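Local coordinates for exosome complex exonuclease RRP46 homolog (Oryza sativa Japonica Group, PDB 3HKM), which probably works in the exosome 3'->5' exoribonuclease complex, binds double-stranded DNA and single-stranded RNA, and has DNase and phosphorolytic RNase activities in vitro, at residues N22-A27 / L41-G46; G149-D154 / F209-R214; Q162-A167 / H200-E205. One frame throughout, in Å; residues are numbered along the deposited sequence.

Interaction 1: residues N22-A27 / L41-G46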
loop_
_atom_site.group_PDB
_atom_site.type_symbol
_atom_site.label_atom_id
_atom_site.label_comp_id
_atom_site.label_asym_id
_atom_site.label_seq_id
_atom_site.Cartn_x
_atom_site.Cartn_y
_atom_site.Cartn_z
ATOM N N ASN A 22 -8.465 13.503 3.608
ATOM C CA ASN A 22 -7.969 14.021 4.886
ATOM C C ASN A 22 -8.962 14.180 6.033
ATOM O O ASN A 22 -9.429 15.285 6.315
ATOM C CB ASN A 22 -7.235 15.335 4.685
ATOM C CG ASN A 22 -8.160 16.460 4.297
ATOM O OD1 ASN A 22 -9.196 16.235 3.677
ATOM N ND2 ASN A 22 -7.790 17.684 4.655
ATOM N N PRO A 23 -9.260 13.076 6.721
ATOM C CA PRO A 23 -10.098 13.157 7.917
ATOM C C PRO A 23 -9.413 13.968 9.025
ATOM O O PRO A 23 -10.083 14.634 9.811
ATOM C CB PRO A 23 -10.230 11.689 8.348
ATOM C CG PRO A 23 -9.786 10.873 7.163
ATOM C CD PRO A 23 -8.801 11.703 6.443
ATOM N N LEU A 24 -8.086 13.913 9.076
ATOM C CA LEU A 24 -7.336 14.499 10.186
ATOM C C LEU A 24 -7.008 15.974 9.972
ATOM O O LEU A 24 -6.457 16.351 8.944
ATOM C CB LEU A 24 -6.053 13.705 10.434
ATOM C CG LEU A 24 -6.250 12.237 10.813
ATOM C CD1 LEU A 24 -4.957 11.473 10.637
ATOM C CD2 LEU A 24 -6.776 12.112 12.244
ATOM N N ASP A 25 -7.341 16.799 10.956
ATOM C CA ASP A 25 -7.105 18.242 10.867
ATOM C C ASP A 25 -5.634 18.619 11.056
ATOM O O ASP A 25 -5.168 19.621 10.500
ATOM C CB ASP A 25 -7.946 18.997 11.904
ATOM C CG ASP A 25 -9.428 18.697 11.798
ATOM O OD1 ASP A 25 -9.907 18.359 10.696
ATOM O OD2 ASP A 25 -10.123 18.812 12.827
ATOM N N ARG A 26 -4.912 17.822 11.843
ATOM C CA ARG A 26 -3.537 18.144 12.217
ATOM C C ARG A 26 -2.557 17.677 11.149
ATOM O O ARG A 26 -1.423 18.159 11.074
ATOM C CB ARG A 26 -3.182 17.489 13.553
ATOM C CG ARG A 26 -2.079 18.185 14.352
ATOM C CD ARG A 26 -2.537 19.547 14.883
ATOM N NE ARG A 26 -2.216 19.731 16.300
ATOM C CZ ARG A 26 -1.048 20.167 16.765
ATOM N NH1 ARG A 26 -0.057 20.464 15.934
ATOM N NH2 ARG A 26 -0.871 20.296 18.073
ATOM N N ALA A 27 -2.999 16.727 10.332
ATOM C CA ALA A 27 -2.147 16.145 9.310
ATOM C C ALA A 27 -2.072 17.074 8.100
ATOM O O ALA A 27 -3.022 17.803 7.805
ATOM C CB ALA A 27 -2.681 14.789 8.910
ATOM N N LEU A 41 -6.177 3.979 7.960
ATOM C CA LEU A 41 -6.038 5.437 7.996
ATOM C C LEU A 41 -4.579 5.866 7.856
ATOM O O LEU A 41 -3.729 5.472 8.656
ATOM C CB LEU A 41 -6.638 6.031 9.277
ATOM C CG LEU A 41 -6.321 7.515 9.533
ATOM C CD1 LEU A 41 -6.966 8.404 8.471
ATOM C CD2 LEU A 41 -6.759 7.956 10.926
ATOM N N ALA A 42 -4.304 6.681 6.841
ATOM C CA ALA A 42 -2.946 7.139 6.524
ATOM C C ALA A 42 -2.743 8.636 6.793
ATOM O O ALA A 42 -3.449 9.466 6.244
ATOM C CB ALA A 42 -2.614 6.822 5.064
ATOM N N ALA A 43 -1.768 8.974 7.632
ATOM C CA ALA A 43 -1.527 10.370 8.016
ATOM C C ALA A 43 -0.110 10.801 7.650
ATOM O O ALA A 43 0.851 10.124 8.007
ATOM C CB ALA A 43 -1.773 10.565 9.517
ATOM N N VAL A 44 0.016 11.920 6.939
ATOM C CA VAL A 44 1.313 12.417 6.490
ATOM C C VAL A 44 1.537 13.833 6.987
ATOM O O VAL A 44 0.619 14.639 6.968
ATOM C CB VAL A 44 1.413 12.439 4.960
ATOM C CG1 VAL A 44 2.840 12.753 4.530
ATOM C CG2 VAL A 44 0.947 11.109 4.376
ATOM N N TYR A 45 2.759 14.146 7.409
ATOM C CA TYR A 45 3.001 15.443 8.034
ATOM C C TYR A 45 3.912 16.431 7.252
ATOM O O TYR A 45 4.961 16.825 7.737
ATOM C CB TYR A 45 3.413 15.231 9.500
ATOM C CG TYR A 45 2.303 14.530 10.265
ATOM C CD1 TYR A 45 1.231 15.245 10.775
ATOM C CD2 TYR A 45 2.291 13.148 10.413
ATOM C CE1 TYR A 45 0.188 14.612 11.441
ATOM C CE2 TYR A 45 1.250 12.503 11.077
ATOM C CZ TYR A 45 0.204 13.244 11.588
ATOM O OH TYR A 45 -0.833 12.623 12.252
ATOM N N GLY A 46 3.466 16.837 6.051
ATOM C CA GLY A 46 4.172 17.778 5.178
ATOM C C GLY A 46 5.671 17.582 5.248
ATOM O O GLY A 46 6.141 16.745 6.012
#
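Leu24 meets Leu41 and Ala43 where the loop 22-27 folds back over the strand segment 41-46. The Leu24 side chain runs outward from a CB that already heads for the strand, and CG, turned anti to the carbonyl carbon beside the backbone N (chi1 -61°), carries on in that direction. At the tip, CD1 does the touching. Leu24 CD1 sits 3.5 Å from Ala43 CB, tighter than usual for two carbons, and 4.0 Å from Leu41 CD2, so the two leucines meet tip to tip. Leu41 sends its other branch elsewhere: Leu41 CD1 passes alongside the Pro23 ring, 4.0 Å from Pro23 CG, the two side chains sliding past each other in opposite directions.

Beyond Ala43 the contact moves to Tyr45. Tyr45 CE1 comes up to the loop, 3.5 Å from Ala27 CA and 3.8 Å from Ala27 CB. Arg26 O lies at the ring edge, near its plane, 3.9 Å from Tyr45 CE1. The contact is thus mostly apolar packing.

In the RNase PH domain, strand 38-49 runs between strands 29-35 and 100-110. Leu41 and Ala43 face the loop, while Ala42 and Val44 point the other way onto helix 115-130; Leu24 N is hydrogen-bonded to Ser30 OG on strand 29-35.

Interaction 2: residues G149-D154 / F209-R214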
loop_
_atom_site.group_PDB
_atom_site.type_symbol
_atom_site.label_atom_id
_atom_site.label_comp_id
_atom_site.label_asym_id
_atom_site.label_seq_id
_atom_site.Cartn_x
_atom_site.Cartn_y
_atom_site.Cartn_z
ATOM N N GLY A 149 -3.164 -22.798 -10.601
ATOM C CA GLY A 149 -2.565 -21.598 -11.159
ATOM C C GLY A 149 -3.497 -20.424 -11.382
ATOM O O GLY A 149 -3.047 -19.346 -11.781
ATOM N N GLU A 150 -4.791 -20.621 -11.132
ATOM C CA GLU A 150 -5.768 -19.546 -11.307
ATOM C C GLU A 150 -5.426 -18.369 -10.402
ATOM O O GLU A 150 -5.347 -18.517 -9.186
ATOM C CB GLU A 150 -7.190 -20.036 -11.009
ATOM C CG GLU A 150 -7.712 -21.093 -11.973
ATOM C CD GLU A 150 -7.452 -22.510 -11.495
ATOM O OE1 GLU A 150 -7.432 -23.427 -12.342
ATOM O OE2 GLU A 150 -7.278 -22.709 -10.275
ATOM N N VAL A 151 -5.221 -17.198 -10.994
ATOM C CA VAL A 151 -4.858 -16.027 -10.208
ATOM C C VAL A 151 -6.078 -15.250 -9.744
ATOM O O VAL A 151 -7.003 -14.999 -10.508
ATOM C CB VAL A 151 -3.908 -15.087 -10.961
ATOM C CG1 VAL A 151 -4.082 -13.653 -10.474
ATOM C CG2 VAL A 151 -2.474 -15.545 -10.770
ATOM N N ILE A 152 -6.051 -14.876 -8.474
ATOM C CA ILE A 152 -7.125 -14.141 -7.831
ATOM C C ILE A 152 -6.588 -12.772 -7.391
ATOM O O ILE A 152 -5.487 -12.682 -6.858
ATOM C CB ILE A 152 -7.677 -14.969 -6.644
ATOM C CG1 ILE A 152 -9.004 -15.622 -7.027
ATOM C CG2 ILE A 152 -7.868 -14.124 -5.416
ATOM C CD1 ILE A 152 -9.013 -16.222 -8.400
ATOM N N LEU A 153 -7.345 -11.706 -7.647
ATOM C CA LEU A 153 -6.903 -10.353 -7.296
ATOM C C LEU A 153 -7.601 -9.816 -6.047
ATOM O O LEU A 153 -8.815 -9.975 -5.883
ATOM C CB LEU A 153 -7.103 -9.385 -8.472
ATOM C CG LEU A 153 -6.335 -9.732 -9.751
ATOM C CD1 LEU A 153 -6.549 -8.679 -10.823
ATOM C CD2 LEU A 153 -4.851 -9.909 -9.452
ATOM N N ASP A 154 -6.824 -9.186 -5.169
ATOM C CA ASP A 154 -7.352 -8.574 -3.953
ATOM C C ASP A 154 -8.049 -9.602 -3.064
ATOM O O ASP A 154 -9.259 -9.561 -2.866
ATOM C CB ASP A 154 -8.318 -7.451 -4.316
ATOM C CG ASP A 154 -8.532 -6.461 -3.177
ATOM O OD1 ASP A 154 -7.649 -6.330 -2.298
ATOM O OD2 ASP A 154 -9.587 -5.790 -3.188
ATOM N N PHE A 209 4.481 -14.741 -13.021
ATOM C CA PHE A 209 4.164 -13.887 -14.168
ATOM C C PHE A 209 2.668 -13.670 -14.348
ATOM O O PHE A 209 2.240 -12.580 -14.732
ATOM C CB PHE A 209 4.753 -14.391 -15.488
ATOM C CG PHE A 209 4.139 -13.726 -16.700
ATOM C CD1 PHE A 209 4.326 -12.363 -16.928
ATOM C CD2 PHE A 209 3.344 -14.446 -17.585
ATOM C CE1 PHE A 209 3.752 -11.745 -18.027
ATOM C CE2 PHE A 209 2.770 -13.833 -18.683
ATOM C CZ PHE A 209 2.975 -12.484 -18.903
ATOM N N SER A 210 1.873 -14.703 -14.097
ATOM C CA SER A 210 0.429 -14.543 -14.177
ATOM C C SER A 210 -0.014 -13.442 -13.214
ATOM O O SER A 210 -0.834 -12.595 -13.563
ATOM C CB SER A 210 -0.292 -15.859 -13.875
ATOM O OG SER A 210 -1.694 -15.720 -14.051
ATOM N N CYS A 211 0.554 -13.447 -12.011
ATOM C CA CYS A 211 0.249 -12.441 -10.995
ATOM C C CYS A 211 0.570 -11.022 -11.460
ATOM O O CYS A 211 -0.245 -10.113 -11.301
ATOM C CB CYS A 211 1.007 -12.736 -9.701
ATOM S SG CYS A 211 0.308 -14.052 -8.668
ATOM N N ILE A 212 1.760 -10.830 -12.017
ATOM C CA ILE A 212 2.162 -9.516 -12.500
ATOM C C ILE A 212 1.356 -9.118 -13.731
ATOM O O ILE A 212 0.943 -7.967 -13.862
ATOM C CB ILE A 212 3.689 -9.426 -12.771
ATOM C CG1 ILE A 212 4.113 -10.416 -13.850
ATOM C CG2 ILE A 212 4.476 -9.684 -11.494
ATOM C CD1 ILE A 212 5.606 -10.706 -13.849
ATOM N N GLU A 213 1.130 -10.078 -14.623
ATOM C CA GLU A 213 0.289 -9.872 -15.796
ATOM C C GLU A 213 -1.113 -9.439 -15.385
ATOM O O GLU A 213 -1.669 -8.469 -15.905
ATOM C CB GLU A 213 0.182 -11.170 -16.598
ATOM C CG GLU A 213 -1.061 -11.245 -17.468
ATOM C CD GLU A 213 -1.636 -12.650 -17.567
ATOM O OE1 GLU A 213 -0.918 -13.570 -18.033
ATOM O OE2 GLU A 213 -2.817 -12.825 -17.188
ATOM N N ARG A 214 -1.685 -10.181 -14.447
ATOM C CA ARG A 214 -3.049 -9.949 -14.014
ATOM C C ARG A 214 -3.138 -8.634 -13.247
ATOM O O ARG A 214 -3.958 -7.782 -13.558
ATOM C CB ARG A 214 -3.516 -11.116 -13.142
ATOM C CG ARG A 214 -5.017 -11.214 -12.959
ATOM C CD ARG A 214 -5.662 -11.781 -14.209
ATOM N NE ARG A 214 -7.115 -11.849 -14.096
ATOM C CZ ARG A 214 -7.772 -12.901 -13.617
ATOM N NH1 ARG A 214 -7.105 -13.971 -13.194
ATOM N NH2 ARG A 214 -9.098 -12.885 -13.558
#
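The guanidinium of Arg214 comes up to the backbone carbonyl of Val151, with Arg214 NH1 2.9 Å from Val151 O; the oxygen stands oblique to the guanidinium plane. The Phe209 ring, five residues before Arg214, plays no part in the contact with the strand; over one face it has Glu213 CB, offset toward the rim and 3.8 Å above the plane.

The aliphatic part of Arg214 does most of the packing. CG is anti to the backbone N, and the bend that follows at chi2 (76°) turns the chain back along Val151 toward its carbonyl. On the way, Arg214 CG lies 3.6 Å from Val151 CG1, the two side chains running past each other in opposite senses. Leu153 meets the same methylene group from further along the strand, its CD1 3.7 Å from Arg214 CG, with the two chains at a slant to each other.

The helix packs on one face of a sheet, here over its edge strand. Strand 151-153 is an outermost strand of the antiparallel sheet in the second half of this RNase PH fold, and helix 205-229 covers one face of that sheet. The axes of strand 151-153 and helix segment 209-214 approach to 8.7 Å, with their N-to-C directions 38° apart. Cys211 reaches further across the sheet, onto Cys143 and Val145 of strand 138-145 and Leu169 of strand 165-172.

Val151, buried, is the strand's main contact. Its two methyls divide the work: while CG1 takes Arg214, CG2 turns to the preceding turn of the helix. There Val151 CG2 lies 3.4 Å from Ser210 OG and 3.8 Å from Cys211 SG. Ser210 O, meanwhile, accepts the helical bond from Arg214 N.

Interaction 3: residues Q162-A167 / H200-E205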
loop_
_atom_site.group_PDB
_atom_site.type_symbol
_atom_site.label_atom_id
_atom_site.label_comp_id
_atom_site.label_asym_id
_atom_site.label_seq_id
_atom_site.Cartn_x
_atom_site.Cartn_y
_atom_site.Cartn_z
ATOM N N GLN A 162 -6.975 -19.986 2.707
ATOM C CA GLN A 162 -7.209 -21.105 1.810
ATOM C C GLN A 162 -6.004 -21.350 0.912
ATOM O O GLN A 162 -5.429 -22.441 0.913
ATOM C CB GLN A 162 -8.469 -20.868 0.969
ATOM C CG GLN A 162 -9.792 -20.994 1.751
ATOM C CD GLN A 162 -11.023 -20.570 0.939
ATOM O OE1 GLN A 162 -11.108 -19.440 0.441
ATOM N NE2 GLN A 162 -11.986 -21.483 0.813
ATOM N N LEU A 163 -5.610 -20.330 0.159
ATOM C CA LEU A 163 -4.573 -20.487 -0.858
ATOM C C LEU A 163 -3.188 -20.830 -0.300
ATOM O O LEU A 163 -2.946 -20.709 0.905
ATOM C CB LEU A 163 -4.498 -19.238 -1.735
ATOM C CG LEU A 163 -5.608 -19.065 -2.775
ATOM C CD1 LEU A 163 -6.970 -18.990 -2.122
ATOM C CD2 LEU A 163 -5.341 -17.826 -3.614
ATOM N N LYS A 164 -2.294 -21.258 -1.197
ATOM C CA LYS A 164 -0.929 -21.654 -0.839
ATOM C C LYS A 164 0.127 -20.735 -1.440
ATOM O O LYS A 164 1.292 -20.788 -1.068
ATOM C CB LYS A 164 -0.643 -23.095 -1.276
ATOM C CG LYS A 164 -0.852 -24.148 -0.185
ATOM C CD LYS A 164 0.144 -25.294 -0.359
ATOM C CE LYS A 164 0.078 -25.913 -1.765
ATOM N NZ LYS A 164 1.395 -26.499 -2.212
ATOM N N SER A 165 -0.290 -19.904 -2.387
ATOM C CA SER A 165 0.612 -18.995 -3.069
ATOM C C SER A 165 -0.002 -17.614 -3.070
ATOM O O SER A 165 -1.215 -17.469 -3.183
ATOM C CB SER A 165 0.824 -19.427 -4.525
ATOM O OG SER A 165 1.263 -20.770 -4.641
ATOM N N PHE A 166 0.840 -16.599 -2.944
ATOM C CA PHE A 166 0.400 -15.249 -3.259
ATOM C C PHE A 166 1.512 -14.204 -3.285
ATOM O O PHE A 166 2.622 -14.440 -2.819
ATOM C CB PHE A 166 -0.797 -14.816 -2.396
ATOM C CG PHE A 166 -0.537 -14.816 -0.925
ATOM C CD1 PHE A 166 -1.114 -15.780 -0.110
ATOM C CD2 PHE A 166 0.246 -13.832 -0.348
ATOM C CE1 PHE A 166 -0.895 -15.773 1.255
ATOM C CE2 PHE A 166 0.474 -13.815 1.022
ATOM C CZ PHE A 166 -0.100 -14.789 1.826
ATOM N N ALA A 167 1.198 -13.057 -3.866
ATOM C CA ALA A 167 2.184 -12.020 -4.078
ATOM C C ALA A 167 1.596 -10.671 -3.703
ATOM O O ALA A 167 0.429 -10.403 -3.949
ATOM C CB ALA A 167 2.622 -12.018 -5.529
ATOM N N HIS A 200 4.633 -14.975 -0.947
ATOM C CA HIS A 200 4.529 -15.794 0.251
ATOM C C HIS A 200 3.992 -17.166 -0.115
ATOM O O HIS A 200 2.873 -17.284 -0.617
ATOM C CB HIS A 200 3.586 -15.152 1.272
ATOM C CG HIS A 200 4.050 -13.821 1.789
ATOM N ND1 HIS A 200 4.946 -13.696 2.829
ATOM C CD2 HIS A 200 3.722 -12.559 1.421
ATOM C CE1 HIS A 200 5.155 -12.416 3.077
ATOM N NE2 HIS A 200 4.427 -11.705 2.235
ATOM N N GLY A 201 4.785 -18.200 0.146
ATOM C CA GLY A 201 4.376 -19.560 -0.150
ATOM C C GLY A 201 4.895 -19.975 -1.508
ATOM O O GLY A 201 5.612 -19.206 -2.145
ATOM N N VAL A 202 4.535 -21.176 -1.956
ATOM C CA VAL A 202 5.072 -21.699 -3.210
ATOM C C VAL A 202 4.746 -20.772 -4.367
ATOM O O VAL A 202 3.617 -20.298 -4.511
ATOM C CB VAL A 202 4.565 -23.114 -3.541
ATOM C CG1 VAL A 202 3.138 -23.067 -4.050
ATOM C CG2 VAL A 202 5.455 -23.743 -4.593
ATOM N N MET A 203 5.744 -20.503 -5.193
ATOM C CA MET A 203 5.517 -19.633 -6.323
ATOM C C MET A 203 6.450 -20.034 -7.443
ATOM O O MET A 203 7.635 -19.694 -7.436
ATOM C CB MET A 203 5.707 -18.163 -5.927
ATOM C CG MET A 203 5.377 -17.152 -7.027
ATOM S SD MET A 203 3.619 -16.854 -7.287
ATOM C CE MET A 203 3.212 -15.909 -5.834
ATOM N N SER A 204 5.909 -20.789 -8.387
ATOM C CA SER A 204 6.606 -21.056 -9.626
ATOM C C SER A 204 6.787 -19.740 -10.370
ATOM O O SER A 204 6.083 -18.766 -10.098
ATOM C CB SER A 204 5.803 -22.026 -10.489
ATOM O OG SER A 204 4.588 -21.434 -10.916
ATOM N N GLU A 205 7.721 -19.721 -11.316
ATOM C CA GLU A 205 7.956 -18.549 -12.150
ATOM C C GLU A 205 6.784 -18.288 -13.111
ATOM O O GLU A 205 6.558 -17.155 -13.541
ATOM C CB GLU A 205 9.272 -18.708 -12.921
ATOM C CG GLU A 205 9.655 -17.509 -13.761
ATOM C CD GLU A 205 10.898 -17.748 -14.599
ATOM O OE1 GLU A 205 10.840 -18.573 -15.535
ATOM O OE2 GLU A 205 11.933 -17.103 -14.328
HETATM O O HOH W 1 2.789 -22.674 0.223
#
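Phe166 and His200 pair as an antiparallel, hydrogen-bonded couple at the edge of the four-stranded antiparallel sheet of the RNase PH fold, where strand 197-201 is outermost and lies next to strand 165-172. The pairing is loose, and its two backbone bonds are unequal. His200 N gives Phe166 O a bond of 2.8 Å that is nearly straight (164°) and comes in close to the line of the C=O bond. The return bond, Phe166 N to His200 O, is stretched to 3.2 Å and bent to 137°, with the donor tilted from the carbonyl plane.

Past Gly201 the strands come apart, and other polar links appear. One water donates to Lys164 O at 2.7 Å and accepts from Val202 N, bridging the backbones. Gly201 CA adds a CA-H...O contact to Lys164 O. Ser165 OG also donates to Val202 O, but the modelled separation of 2.4 Å is very short and the detail of this bond is doubtful.

Aromatic packing occurs on the face that carries both Phe166 and His200. Phe166 CG lies between its backbone N and carbonyl carbon, which swings the ring across to the neighbouring strand: Phe166 CE2 is 3.4 Å from His200 CB, and His200 O lies over the ring centre, 4.1 Å above the plane. The two rings meet rim to rim, planes 46° apart. His200 also makes an edge-to-face pair with His168.

The apolar remainder is Met203, just before the helix whose Asp207 N is capped by Ser204 OG. Bent at chi2 and chi3, the Met203 chain curls back to strand 165-172, its methyl CE 3.9 Å from Ala167 CB.

Overall arrangement
From the N terminus, interaction 1 closes first, a short loop in which strand 29-35 lies between its two segments; it ties the turn after strand 17-21 to strand 38-49 of the five-stranded sheet. It closes before the others open and lies across the chain's centre from them, its centre about 33 Å from that of interaction 2 and about 35 Å from that of interaction 3. Interaction 2 then spans a long loop from strand 151-153 to helix 205-229. Nested inside it, interaction 3 pairs edge strand 197-201 with strand 165-172. With centres about 10 Å apart, both belong to the four-stranded sheet, interaction 2 packing the helix on its other edge strand, 151-153.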